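Local coordinates for protein farnesyl pyrophosphate synthetase (Staphylococcus aureus, PDB 5H9D) that probably builds heptaprenyl diphosphate by magnesium-dependent prenyl chain elongation, as a member of the FPP/GGPP synthase family, at residues I49-F54 with I175-G180; F54-Q59 with T183-K188; R192-I197 with S296-G301; K290-I295 with L306-T311. All coordinates share one frame; numbering follows the deposited sequence.

Interaction 1 of 4, residues I49-F54 with I175-G180; sequences ILSSQF and ISTEVG
The first torsions of Ser51 and Ser52 set how each serine meets residues 175-180. In Ser51, OG is set anti to the carbonyl carbon (chi1 -73°), where it bonds to Phe47 O, and both CB and OG lie against Thr177. Ser52 instead holds OG between its N and C (chi1 76°), and the hydroxyl donates to Ile49 O at 2.7 Å, arriving in the carbonyl plane on a lone pair. The same oxygen also takes Ser52 N at 2.8 Å, so two donors from one residue grip it. With OG tied up in this way, Ser52 presents CB to Gly180 O. Gly180 has no side chain to stand between the backbones, and its CA comes within 4.9 Å of Ser52 CA. No hydrogen bond crosses this interface; it is close helix packing through serine and glycine in the all-alpha fold of the polyprenyl synthases. Thr177 points OG1 to backbone carbonyls, among them Leu194 O of helix 188-215. The contact is buried where the C-terminal part of helix 43-51 meets helix 158-183, with helix 62-85 touching Ser52 and Val179, helix 127-150 behind Ile175, and helix 302-315 against Leu50.

Interaction 2 of 4, residues F54-Q59 with T183-K188; sequences FGKDEQ and TSQSDK
Lys56 N donates to Ser184 O at 2.7 Å, with an N-H...O angle of 159°, and this is the firm bond between the two loops. The donor lies nearly along the C=O axis, and Gly55 CA adds a C-H...O contact to the same oxygen at 3.4 Å. Gly55 and Ser186 are the nearest pair of the two backbones, their CA atoms 4.0 Å apart. Here Ser186 OG comes 3.0 Å from Phe54 O, a weak bond, since Ala181 O is also within reach of the same hydroxyl. Around these backbone contacts the longer side chains spread. Lys56, bent at chi3 and chi4, crosses Gln185 obliquely, its CD 3.8 Å from Gln185 NE2, while Asp57 sets OD2 against Ser184 CB.

A second shell fixes the serine that offers its carbonyl. Ser184 OG lies between its own N and C (chi1 61°) and is bonded to Ser52 O, which ties the loop after helix 158-183 to the chain around Ser52. Phe54 leads its ring away from this contact, towards Leu194 and Pro303. Lys56 NZ ends 6.1 Å from Asp187 OD1, too far for an ion pair. The chemistry is thus one firm backbone bond, supplemented by side-chain packing of Lys56 on Gln185, with charge attraction probably minor.

Interaction 3 of 4, residues R192-I197 with S296-G301; sequences RKLKMI and SELPDG
The carboxylate of Glu297, the flat group nearest the crossing, stands with OE1 4.2 Å from Lys193 NZ, beyond salt-bridge range, so any attraction is probably weak. The guanidinium of Arg192, on the helix side, takes no part across the contact: one of its faces carries Met196 SD, 3.7 Å above the plane and over its centre, one helical turn along. Lys193 reaches the loop by folding rather than stretching. With CD and CE turned by about 70° at chi2 and chi3, and a further bend at chi4, its chain crosses that of Glu297 at about a right angle and brings NZ to 3.7 Å from Glu297 O, without a hydrogen bond. A long, weak ion pair to Glu189 also draws on the same ammonium.

Residues 296-301 form the short link between helix 276-296 and helix 302-315, two helices of this largely alpha-helical synthase. Glu297 is the first residue to leave the helical path, and Gly301 occupies the N-cap position of the next helix. Between them Leu298 drops its side chain inward onto helix 188-215. Its CD1 meets Ile197 CD1 tip to tip at 3.7 Å, and Leu194 CD2, from a side chain running at about a right angle, lies 4.1 Å from the same methyl. Leu307 of helix 302-315 also touches Leu298. Lys304 NZ bonds to Ser296 O and Leu298 O and makes a salt bridge with Asp300 OD1.

Interaction 4 of 4, residues K290-I295 with L306-T311; sequences KALNLI and LLLSLT
Ile295 has more surface buried here than any other residue of the pair of helices, and its two branches divide the work. CG2 lies anti to the backbone N and CG1 beside that N; CG2 is 3.7 Å from Leu308 CG, the two side chains sliding past each other in opposite directions. CD1 at the end of the other branch lies 4.0 Å from Leu307 CG and points at the Thr311 side chain, close to its OG1 and CB.

Thr311 comes next. Its OG1 does not seek a partner across the interface but donates to Leu307 O, one turn back, at 2.8 Å, from 46° above the carbonyl plane. Leu307 O also accepts Thr311 N, so the carbonyl holds two donors of one residue. Thr311 CG2 is left to pack on Leu292, 4.0 Å from its CG. Leu292 completes the strip with CD2, 3.7 Å from Leu308 CD2, as the two leucines meet at a slant.

Segments 290-295 and 306-311 run antiparallel, their axes at 171° and 10.3 Å apart at the closest, in a helical hairpin closed by a short loop. Helix 188-215 adds Ile201 against Thr311. Aliphatic carbons carry nearly all of the contact, and the Thr311 hydroxyl is satisfied within its own helix; no hydrogen bond links these two segments, consistent with association by apolar packing.

How the interactions relate
All four interactions lie on one side of the chain's centre and merge into one bundle end. Phe54 belongs to both interaction 1 and interaction 2, and its CD1 lies 3.9 Å from Pro299 CG of interaction 3. Interactions 3 and 4, centres about 8 Å apart, share an apolar seam in which Ile197 CD1 is 3.6 Å from Ile295 CG1. Interaction 1 joins interaction 4 through Leu50 CD1, 3.6 Å from Leu307 CA. By sequence, the aspartate-rich motifs that bind magnesium and diphosphate in this family fall near the C-terminal ends of helices 62-85 and 188-215, whereas 192-197 lies near the start of helix 188-215, probably far from that pocket.

Interaction 1 of 4, residues I49-F54 with I175-G180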
loop_
_atom_site.group_PDB
_atom_site.type_symbol
_atom_site.label_atom_id
_atom_site.label_comp_id
_atom_site.label_asym_id
_atom_site.label_seq_id
_atom_site.Cartn_x
_atom_site.Cartn_y
_atom_site.Cartn_z
ATOM N N ILE A 49 -11.617 9.595 -12.055
ATOM C CA ILE A 49 -12.489 10.647 -12.577
ATOM C C ILE A 49 -13.040 10.142 -13.941
ATOM O O ILE A 49 -14.230 9.898 -14.064
ATOM C CB ILE A 49 -11.706 12.028 -12.740
ATOM C CG1 ILE A 49 -11.789 12.873 -11.458
ATOM C CG2 ILE A 49 -12.291 12.873 -13.875
ATOM C CD1 ILE A 49 -10.785 12.502 -10.423
ATOM N N LEU A 50 -12.164 9.948 -14.933
ATOM C CA LEU A 50 -12.541 9.466 -16.277
ATOM C C LEU A 50 -13.448 8.247 -16.309
ATOM O O LEU A 50 -14.415 8.229 -17.057
ATOM C CB LEU A 50 -11.306 9.153 -17.125
ATOM C CG LEU A 50 -10.894 10.256 -18.087
ATOM C CD1 LEU A 50 -9.858 9.713 -19.018
ATOM C CD2 LEU A 50 -12.103 10.744 -18.867
ATOM N N SER A 51 -13.126 7.229 -15.515
ATOM C CA SER A 51 -13.941 6.020 -15.436
ATOM C C SER A 51 -15.363 6.301 -14.971
ATOM O O SER A 51 -16.244 5.484 -15.170
ATOM C CB SER A 51 -13.337 5.005 -14.451
ATOM O OG SER A 51 -12.182 4.390 -14.978
ATOM N N SER A 52 -15.596 7.436 -14.337
ATOM C CA SER A 52 -16.932 7.705 -13.851
ATOM C C SER A 52 -17.846 8.418 -14.825
ATOM O O SER A 52 -19.036 8.467 -14.582
ATOM C CB SER A 52 -16.879 8.490 -12.544
ATOM O OG SER A 52 -16.567 9.844 -12.783
ATOM N N GLN A 53 -17.317 8.959 -15.919
ATOM C CA GLN A 53 -18.149 9.669 -16.909
ATOM C C GLN A 53 -19.117 8.780 -17.738
ATOM O O GLN A 53 -19.978 9.296 -18.457
ATOM C CB GLN A 53 -17.265 10.461 -17.885
ATOM C CG GLN A 53 -16.181 11.296 -17.229
ATOM C CD GLN A 53 -16.721 12.364 -16.316
ATOM O OE1 GLN A 53 -17.496 13.228 -16.734
ATOM N NE2 GLN A 53 -16.310 12.325 -15.065
ATOM N N PHE A 54 -18.975 7.458 -17.648
ATOM C CA PHE A 54 -19.852 6.556 -18.402
ATOM C C PHE A 54 -20.920 5.957 -17.472
ATOM O O PHE A 54 -21.460 4.863 -17.702
ATOM C CB PHE A 54 -18.997 5.467 -19.071
ATOM C CG PHE A 54 -17.855 6.030 -19.868
ATOM C CD1 PHE A 54 -18.035 6.437 -21.169
ATOM C CD2 PHE A 54 -16.624 6.260 -19.274
ATOM C CE1 PHE A 54 -17.006 7.070 -21.864
ATOM C CE2 PHE A 54 -15.599 6.891 -19.963
ATOM C CZ PHE A 54 -15.792 7.296 -21.258
ATOM N N ILE A 175 -8.491 -1.210 -10.168
ATOM C CA ILE A 175 -9.404 -0.715 -9.115
ATOM C C ILE A 175 -9.817 0.742 -9.387
ATOM O O ILE A 175 -10.955 1.129 -9.125
ATOM C CB ILE A 175 -8.733 -0.786 -7.746
ATOM C CG1 ILE A 175 -8.614 -2.242 -7.349
ATOM C CG2 ILE A 175 -9.481 0.037 -6.720
ATOM C CD1 ILE A 175 -7.637 -2.441 -6.233
ATOM N N SER A 176 -8.897 1.536 -9.925
ATOM C CA SER A 176 -9.194 2.931 -10.214
ATOM C C SER A 176 -10.251 3.053 -11.302
ATOM O O SER A 176 -11.094 3.951 -11.266
ATOM C CB SER A 176 -7.942 3.679 -10.669
ATOM O OG SER A 176 -6.882 3.474 -9.767
ATOM N N THR A 177 -10.202 2.178 -12.292
ATOM C CA THR A 177 -11.190 2.271 -13.352
ATOM C C THR A 177 -12.512 1.598 -12.980
ATOM O O THR A 177 -13.573 2.099 -13.359
ATOM C CB THR A 177 -10.670 1.673 -14.651
ATOM O OG1 THR A 177 -10.045 0.418 -14.364
ATOM C CG2 THR A 177 -9.691 2.614 -15.312
ATOM N N GLU A 178 -12.445 0.499 -12.222
ATOM C CA GLU A 178 -13.637 -0.260 -11.809
ATOM C C GLU A 178 -14.524 0.503 -10.830
ATOM O O GLU A 178 -15.728 0.711 -11.085
ATOM C CB GLU A 178 -13.230 -1.572 -11.154
ATOM C CG GLU A 178 -14.289 -2.653 -11.223
ATOM C CD GLU A 178 -13.856 -3.942 -10.536
ATOM O OE1 GLU A 178 -12.655 -4.328 -10.639
ATOM O OE2 GLU A 178 -14.727 -4.581 -9.896
ATOM N N VAL A 179 -13.913 0.886 -9.713
ATOM C CA VAL A 179 -14.555 1.647 -8.653
ATOM C C VAL A 179 -15.057 2.994 -9.189
ATOM O O VAL A 179 -16.158 3.447 -8.885
ATOM C CB VAL A 179 -13.538 1.910 -7.516
ATOM C CG1 VAL A 179 -14.165 2.775 -6.439
ATOM C CG2 VAL A 179 -13.035 0.584 -6.941
ATOM N N GLY A 180 -14.248 3.631 -10.007
ATOM C CA GLY A 180 -14.653 4.913 -10.539
ATOM C C GLY A 180 -15.978 4.836 -11.275
ATOM O O GLY A 180 -16.763 5.789 -11.274
#

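Interaction 2 of 4, residues F54-Q59 with T183-K188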
loop_
_atom_site.group_PDB
_atom_site.type_symbol
_atom_site.label_atom_id
_atom_site.label_comp_id
_atom_site.label_asym_id
_atom_site.label_seq_id
_atom_site.Cartn_x
_atom_site.Cartn_y
_atom_site.Cartn_z
ATOM N N PHE A 54 -18.975 7.458 -17.648
ATOM C CA PHE A 54 -19.852 6.556 -18.402
ATOM C C PHE A 54 -20.920 5.957 -17.472
ATOM O O PHE A 54 -21.460 4.863 -17.702
ATOM C CB PHE A 54 -18.997 5.467 -19.071
ATOM C CG PHE A 54 -17.855 6.030 -19.868
ATOM C CD1 PHE A 54 -18.035 6.437 -21.169
ATOM C CD2 PHE A 54 -16.624 6.260 -19.274
ATOM C CE1 PHE A 54 -17.006 7.070 -21.864
ATOM C CE2 PHE A 54 -15.599 6.891 -19.963
ATOM C CZ PHE A 54 -15.792 7.296 -21.258
ATOM N N GLY A 55 -21.226 6.704 -16.420
ATOM C CA GLY A 55 -22.205 6.250 -15.464
ATOM C C GLY A 55 -23.451 7.082 -15.590
ATOM O O GLY A 55 -23.913 7.370 -16.695
ATOM N N LYS A 56 -24.014 7.486 -14.467
ATOM C CA LYS A 56 -25.201 8.274 -14.574
ATOM C C LYS A 56 -25.108 9.610 -13.876
ATOM O O LYS A 56 -26.111 10.127 -13.411
ATOM C CB LYS A 56 -26.412 7.471 -14.082
ATOM C CG LYS A 56 -26.553 7.307 -12.586
ATOM C CD LYS A 56 -27.966 6.831 -12.249
ATOM C CE LYS A 56 -28.175 5.339 -12.516
ATOM N NZ LYS A 56 -27.958 4.897 -13.917
ATOM N N ASP A 57 -23.907 10.174 -13.794
ATOM C CA ASP A 57 -23.766 11.490 -13.173
ATOM C C ASP A 57 -23.349 12.441 -14.302
ATOM O O ASP A 57 -22.363 12.188 -15.005
ATOM C CB ASP A 57 -22.716 11.482 -12.031
ATOM C CG ASP A 57 -23.092 10.545 -10.848
ATOM O OD1 ASP A 57 -24.290 10.338 -10.566
ATOM O OD2 ASP A 57 -22.175 10.025 -10.170
ATOM N N GLU A 58 -24.101 13.525 -14.491
ATOM C CA GLU A 58 -23.783 14.464 -15.574
ATOM C C GLU A 58 -22.551 15.328 -15.292
ATOM O O GLU A 58 -22.087 16.110 -16.142
ATOM C CB GLU A 58 -24.988 15.361 -15.879
ATOM C CG GLU A 58 -25.608 16.042 -14.674
ATOM C CD GLU A 58 -26.469 17.248 -15.063
ATOM O OE1 GLU A 58 -27.272 17.694 -14.213
ATOM O OE2 GLU A 58 -26.336 17.761 -16.203
ATOM N N GLN A 59 -22.033 15.166 -14.081
ATOM C CA GLN A 59 -20.861 15.881 -13.612
ATOM C C GLN A 59 -20.227 14.980 -12.548
ATOM O O GLN A 59 -20.907 14.137 -11.957
ATOM C CB GLN A 59 -21.278 17.222 -13.000
ATOM C CG GLN A 59 -22.150 17.089 -11.744
ATOM C CD GLN A 59 -21.943 18.250 -10.764
ATOM O OE1 GLN A 59 -22.250 18.145 -9.561
ATOM N NE2 GLN A 59 -21.417 19.365 -11.279
ATOM N N THR A 183 -18.841 4.068 -8.791
ATOM C CA THR A 183 -19.259 5.194 -7.947
ATOM C C THR A 183 -20.393 6.015 -8.579
ATOM O O THR A 183 -21.235 6.554 -7.867
ATOM C CB THR A 183 -18.092 6.168 -7.612
ATOM O OG1 THR A 183 -17.636 6.812 -8.805
ATOM C CG2 THR A 183 -16.957 5.433 -6.965
ATOM N N SER A 184 -20.406 6.106 -9.909
ATOM C CA SER A 184 -21.424 6.879 -10.629
ATOM C C SER A 184 -22.520 5.966 -11.183
ATOM O O SER A 184 -23.199 6.283 -12.164
ATOM C CB SER A 184 -20.777 7.678 -11.771
ATOM O OG SER A 184 -20.154 6.830 -12.709
ATOM N N GLN A 185 -22.670 4.818 -10.538
ATOM C CA GLN A 185 -23.669 3.841 -10.917
ATOM C C GLN A 185 -23.688 3.484 -12.410
ATOM O O GLN A 185 -24.652 3.766 -13.118
ATOM C CB GLN A 185 -25.052 4.330 -10.478
ATOM C CG GLN A 185 -25.097 4.815 -9.045
ATOM C CD GLN A 185 -26.491 4.759 -8.441
ATOM O OE1 GLN A 185 -26.861 3.770 -7.789
ATOM N NE2 GLN A 185 -27.278 5.815 -8.667
ATOM N N SER A 186 -22.611 2.875 -12.889
ATOM C CA SER A 186 -22.552 2.438 -14.276
ATOM C C SER A 186 -23.119 1.015 -14.239
ATOM O O SER A 186 -23.409 0.509 -13.148
ATOM C CB SER A 186 -21.107 2.448 -14.780
ATOM O OG SER A 186 -20.662 3.775 -15.007
ATOM N N ASP A 187 -23.281 0.367 -15.394
ATOM C CA ASP A 187 -23.845 -0.983 -15.402
ATOM C C ASP A 187 -22.858 -2.101 -15.639
ATOM O O ASP A 187 -21.820 -1.903 -16.268
ATOM C CB ASP A 187 -24.984 -1.087 -16.416
ATOM C CG ASP A 187 -24.829 -0.126 -17.559
ATOM O OD1 ASP A 187 -24.583 1.065 -17.269
ATOM O OD2 ASP A 187 -24.964 -0.556 -18.732
ATOM N N LYS A 188 -23.205 -3.277 -15.123
ATOM C CA LYS A 188 -22.383 -4.468 -15.226
ATOM C C LYS A 188 -21.367 -4.441 -16.368
ATOM O O LYS A 188 -20.178 -4.627 -16.135
ATOM C CB LYS A 188 -23.273 -5.714 -15.360
ATOM C CG LYS A 188 -22.488 -7.046 -15.470
ATOM C CD LYS A 188 -23.316 -8.188 -16.110
ATOM C CE LYS A 188 -24.498 -8.622 -15.228
ATOM N NZ LYS A 188 -25.326 -9.686 -15.873
#

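Interaction 3 of 4, residues R192-I197 with S296-G301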
loop_
_atom_site.group_PDB
_atom_site.type_symbol
_atom_site.label_atom_id
_atom_site.label_comp_id
_atom_site.label_asym_id
_atom_site.label_seq_id
_atom_site.Cartn_x
_atom_site.Cartn_y
_atom_site.Cartn_z
ATOM N N ARG A 192 -17.477 -3.778 -16.148
ATOM C CA ARG A 192 -16.639 -4.891 -16.548
ATOM C C ARG A 192 -15.703 -4.389 -17.644
ATOM O O ARG A 192 -14.533 -4.765 -17.707
ATOM C CB ARG A 192 -17.499 -6.046 -17.061
ATOM C CG ARG A 192 -17.144 -7.390 -16.433
ATOM C CD ARG A 192 -15.780 -7.885 -16.883
ATOM N NE ARG A 192 -15.866 -8.780 -18.035
ATOM C CZ ARG A 192 -16.296 -8.445 -19.253
ATOM N NH1 ARG A 192 -16.701 -7.207 -19.526
ATOM N NH2 ARG A 192 -16.314 -9.368 -20.211
ATOM N N LYS A 193 -16.222 -3.507 -18.488
ATOM C CA LYS A 193 -15.432 -2.943 -19.569
ATOM C C LYS A 193 -14.275 -2.098 -19.012
ATOM O O LYS A 193 -13.127 -2.240 -19.418
ATOM C CB LYS A 193 -16.315 -2.074 -20.464
ATOM C CG LYS A 193 -15.864 -2.048 -21.894
ATOM C CD LYS A 193 -16.081 -3.418 -22.491
ATOM C CE LYS A 193 -17.595 -3.705 -22.730
ATOM N NZ LYS A 193 -18.221 -2.770 -23.747
ATOM N N LEU A 194 -14.587 -1.217 -18.073
ATOM C CA LEU A 194 -13.562 -0.367 -17.497
ATOM C C LEU A 194 -12.622 -1.142 -16.574
ATOM O O LEU A 194 -11.439 -0.816 -16.473
ATOM C CB LEU A 194 -14.220 0.826 -16.812
ATOM C CG LEU A 194 -14.816 1.747 -17.893
ATOM C CD1 LEU A 194 -15.816 2.723 -17.288
ATOM C CD2 LEU A 194 -13.700 2.481 -18.594
ATOM N N LYS A 195 -13.124 -2.184 -15.921
ATOM C CA LYS A 195 -12.233 -2.990 -15.103
ATOM C C LYS A 195 -11.141 -3.543 -16.047
ATOM O O LYS A 195 -9.951 -3.423 -15.761
ATOM C CB LYS A 195 -12.988 -4.142 -14.435
ATOM C CG LYS A 195 -12.111 -5.006 -13.491
ATOM C CD LYS A 195 -12.370 -6.524 -13.673
ATOM C CE LYS A 195 -13.702 -7.009 -13.083
ATOM N NZ LYS A 195 -13.623 -7.421 -11.626
ATOM N N MET A 196 -11.550 -4.130 -17.172
ATOM C CA MET A 196 -10.601 -4.673 -18.154
ATOM C C MET A 196 -9.707 -3.620 -18.841
ATOM O O MET A 196 -8.502 -3.862 -19.015
ATOM C CB MET A 196 -11.327 -5.512 -19.230
ATOM C CG MET A 196 -11.942 -6.785 -18.675
ATOM S SD MET A 196 -12.694 -7.787 -19.911
ATOM C CE MET A 196 -11.370 -8.812 -20.214
ATOM N N ILE A 197 -10.278 -2.470 -19.228
ATOM C CA ILE A 197 -9.495 -1.405 -19.866
ATOM C C ILE A 197 -8.356 -0.992 -18.924
ATOM O O ILE A 197 -7.176 -0.932 -19.316
ATOM C CB ILE A 197 -10.331 -0.148 -20.133
ATOM C CG1 ILE A 197 -11.364 -0.423 -21.227
ATOM C CG2 ILE A 197 -9.410 1.008 -20.520
ATOM C CD1 ILE A 197 -12.245 0.731 -21.531
ATOM N N SER A 296 -13.190 1.665 -27.516
ATOM C CA SER A 296 -14.001 1.965 -28.675
ATOM C C SER A 296 -15.402 1.455 -28.470
ATOM O O SER A 296 -16.361 2.138 -28.778
ATOM C CB SER A 296 -13.358 1.342 -29.891
ATOM O OG SER A 296 -12.044 1.859 -30.019
ATOM N N GLU A 297 -15.518 0.264 -27.914
ATOM C CA GLU A 297 -16.819 -0.304 -27.653
ATOM C C GLU A 297 -17.624 0.491 -26.613
ATOM O O GLU A 297 -18.673 0.040 -26.153
ATOM C CB GLU A 297 -16.641 -1.761 -27.228
ATOM C CG GLU A 297 -16.153 -2.648 -28.375
ATOM C CD GLU A 297 -15.666 -4.028 -27.933
ATOM O OE1 GLU A 297 -16.264 -4.629 -26.999
ATOM O OE2 GLU A 297 -14.684 -4.520 -28.547
ATOM N N LEU A 298 -17.144 1.676 -26.241
ATOM C CA LEU A 298 -17.843 2.521 -25.267
ATOM C C LEU A 298 -18.535 3.704 -25.975
ATOM O O LEU A 298 -18.090 4.147 -27.032
ATOM C CB LEU A 298 -16.862 3.084 -24.224
ATOM C CG LEU A 298 -16.372 2.265 -23.012
ATOM C CD1 LEU A 298 -15.145 2.937 -22.410
ATOM C CD2 LEU A 298 -17.483 2.137 -21.958
ATOM N N PRO A 299 -19.623 4.236 -25.388
ATOM C CA PRO A 299 -20.363 5.369 -25.961
ATOM C C PRO A 299 -19.526 6.610 -26.321
ATOM O O PRO A 299 -18.705 7.088 -25.525
ATOM C CB PRO A 299 -21.407 5.682 -24.880
ATOM C CG PRO A 299 -20.787 5.155 -23.635
ATOM C CD PRO A 299 -20.186 3.861 -24.081
ATOM N N ASP A 300 -19.765 7.135 -27.521
ATOM C CA ASP A 300 -19.065 8.319 -28.023
ATOM C C ASP A 300 -19.413 9.557 -27.230
ATOM O O ASP A 300 -20.552 9.739 -26.805
ATOM C CB ASP A 300 -19.416 8.544 -29.489
ATOM C CG ASP A 300 -19.022 7.370 -30.358
ATOM O OD1 ASP A 300 -17.829 7.295 -30.742
ATOM O OD2 ASP A 300 -19.896 6.512 -30.637
ATOM N N GLY A 301 -18.417 10.416 -27.054
ATOM C CA GLY A 301 -18.602 11.638 -26.290
ATOM C C GLY A 301 -17.236 12.147 -25.879
ATOM O O GLY A 301 -16.232 11.567 -26.302
#

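Interaction 4 of 4, residues K290-I295 with L306-T311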
loop_
_atom_site.group_PDB
_atom_site.type_symbol
_atom_site.label_atom_id
_atom_site.label_comp_id
_atom_site.label_asym_id
_atom_site.label_seq_id
_atom_site.Cartn_x
_atom_site.Cartn_y
_atom_site.Cartn_z
ATOM N N LYS A 290 -5.327 -4.006 -26.814
ATOM C CA LYS A 290 -6.408 -4.691 -26.136
ATOM C C LYS A 290 -7.230 -3.652 -25.386
ATOM O O LYS A 290 -8.447 -3.805 -25.230
ATOM C CB LYS A 290 -5.882 -5.757 -25.154
ATOM C CG LYS A 290 -5.863 -7.174 -25.722
ATOM C CD LYS A 290 -5.260 -8.151 -24.722
ATOM C CE LYS A 290 -5.445 -9.587 -25.153
ATOM N NZ LYS A 290 -6.895 -9.901 -25.384
ATOM N N ALA A 291 -6.582 -2.581 -24.935
ATOM C CA ALA A 291 -7.312 -1.568 -24.184
ATOM C C ALA A 291 -8.061 -0.624 -25.109
ATOM O O ALA A 291 -9.199 -0.268 -24.830
ATOM C CB ALA A 291 -6.366 -0.789 -23.266
ATOM N N LEU A 292 -7.425 -0.225 -26.211
ATOM C CA LEU A 292 -8.049 0.679 -27.181
ATOM C C LEU A 292 -9.257 0.052 -27.864
ATOM O O LEU A 292 -10.215 0.734 -28.188
ATOM C CB LEU A 292 -7.017 1.118 -28.203
ATOM C CG LEU A 292 -6.146 2.170 -27.519
ATOM C CD1 LEU A 292 -4.831 2.342 -28.217
ATOM C CD2 LEU A 292 -6.911 3.479 -27.508
ATOM N N ASN A 293 -9.211 -1.258 -28.066
ATOM C CA ASN A 293 -10.326 -1.961 -28.681
ATOM C C ASN A 293 -11.567 -1.791 -27.796
ATOM O O ASN A 293 -12.642 -1.413 -28.268
ATOM C CB ASN A 293 -9.994 -3.456 -28.860
ATOM C CG ASN A 293 -11.212 -4.282 -29.256
ATOM O OD1 ASN A 293 -11.865 -4.010 -30.274
ATOM N ND2 ASN A 293 -11.531 -5.291 -28.448
ATOM N N LEU A 294 -11.403 -2.064 -26.510
ATOM C CA LEU A 294 -12.488 -1.951 -25.546
ATOM C C LEU A 294 -12.943 -0.516 -25.307
ATOM O O LEU A 294 -14.083 -0.288 -24.913
ATOM C CB LEU A 294 -12.049 -2.550 -24.209
ATOM C CG LEU A 294 -11.981 -4.068 -24.082
ATOM C CD1 LEU A 294 -11.416 -4.421 -22.734
ATOM C CD2 LEU A 294 -13.379 -4.662 -24.218
ATOM N N ILE A 295 -12.065 0.453 -25.535
ATOM C CA ILE A 295 -12.447 1.824 -25.260
ATOM C C ILE A 295 -13.404 2.246 -26.350
ATOM O O ILE A 295 -14.327 3.050 -26.144
ATOM C CB ILE A 295 -11.189 2.777 -25.188
ATOM C CG1 ILE A 295 -10.305 2.386 -24.003
ATOM C CG2 ILE A 295 -11.623 4.247 -25.017
ATOM C CD1 ILE A 295 -9.016 3.158 -23.910
ATOM N N LEU A 306 -11.272 11.444 -24.166
ATOM C CA LEU A 306 -10.213 11.708 -23.198
ATOM C C LEU A 306 -9.504 10.441 -22.804
ATOM O O LEU A 306 -8.301 10.425 -22.675
ATOM C CB LEU A 306 -10.782 12.424 -21.965
ATOM C CG LEU A 306 -11.055 13.932 -22.176
ATOM C CD1 LEU A 306 -11.892 14.507 -21.047
ATOM C CD2 LEU A 306 -9.729 14.658 -22.283
ATOM N N LEU A 307 -10.258 9.371 -22.627
ATOM C CA LEU A 307 -9.673 8.089 -22.277
ATOM C C LEU A 307 -8.821 7.641 -23.469
ATOM O O LEU A 307 -7.682 7.225 -23.274
ATOM C CB LEU A 307 -10.790 7.088 -21.969
ATOM C CG LEU A 307 -10.571 5.743 -21.275
ATOM C CD1 LEU A 307 -9.838 5.901 -19.984
ATOM C CD2 LEU A 307 -11.954 5.117 -21.032
ATOM N N LEU A 308 -9.359 7.744 -24.691
ATOM C CA LEU A 308 -8.618 7.371 -25.906
ATOM C C LEU A 308 -7.307 8.153 -25.976
ATOM O O LEU A 308 -6.244 7.595 -26.241
ATOM C CB LEU A 308 -9.439 7.654 -27.172
ATOM C CG LEU A 308 -10.465 6.603 -27.615
ATOM C CD1 LEU A 308 -11.613 7.290 -28.352
ATOM C CD2 LEU A 308 -9.818 5.578 -28.496
ATOM N N SER A 309 -7.402 9.453 -25.736
ATOM C CA SER A 309 -6.238 10.326 -25.728
ATOM C C SER A 309 -5.240 9.923 -24.628
ATOM O O SER A 309 -4.055 9.745 -24.887
ATOM C CB SER A 309 -6.694 11.762 -25.503
ATOM O OG SER A 309 -5.582 12.626 -25.419
ATOM N N LEU A 310 -5.722 9.792 -23.397
ATOM C CA LEU A 310 -4.865 9.414 -22.286
ATOM C C LEU A 310 -4.269 8.016 -22.493
ATOM O O LEU A 310 -3.105 7.786 -22.207
ATOM C CB LEU A 310 -5.642 9.465 -20.962
ATOM C CG LEU A 310 -4.884 8.996 -19.700
ATOM C CD1 LEU A 310 -3.687 9.916 -19.427
ATOM C CD2 LEU A 310 -5.820 8.988 -18.489
ATOM N N THR A 311 -5.061 7.078 -22.984
ATOM C CA THR A 311 -4.546 5.735 -23.216
ATOM C C THR A 311 -3.491 5.718 -24.331
ATOM O O THR A 311 -2.724 4.754 -24.457
ATOM C CB THR A 311 -5.666 4.774 -23.625
ATOM O OG1 THR A 311 -6.649 4.750 -22.596
ATOM C CG2 THR A 311 -5.129 3.364 -23.855
#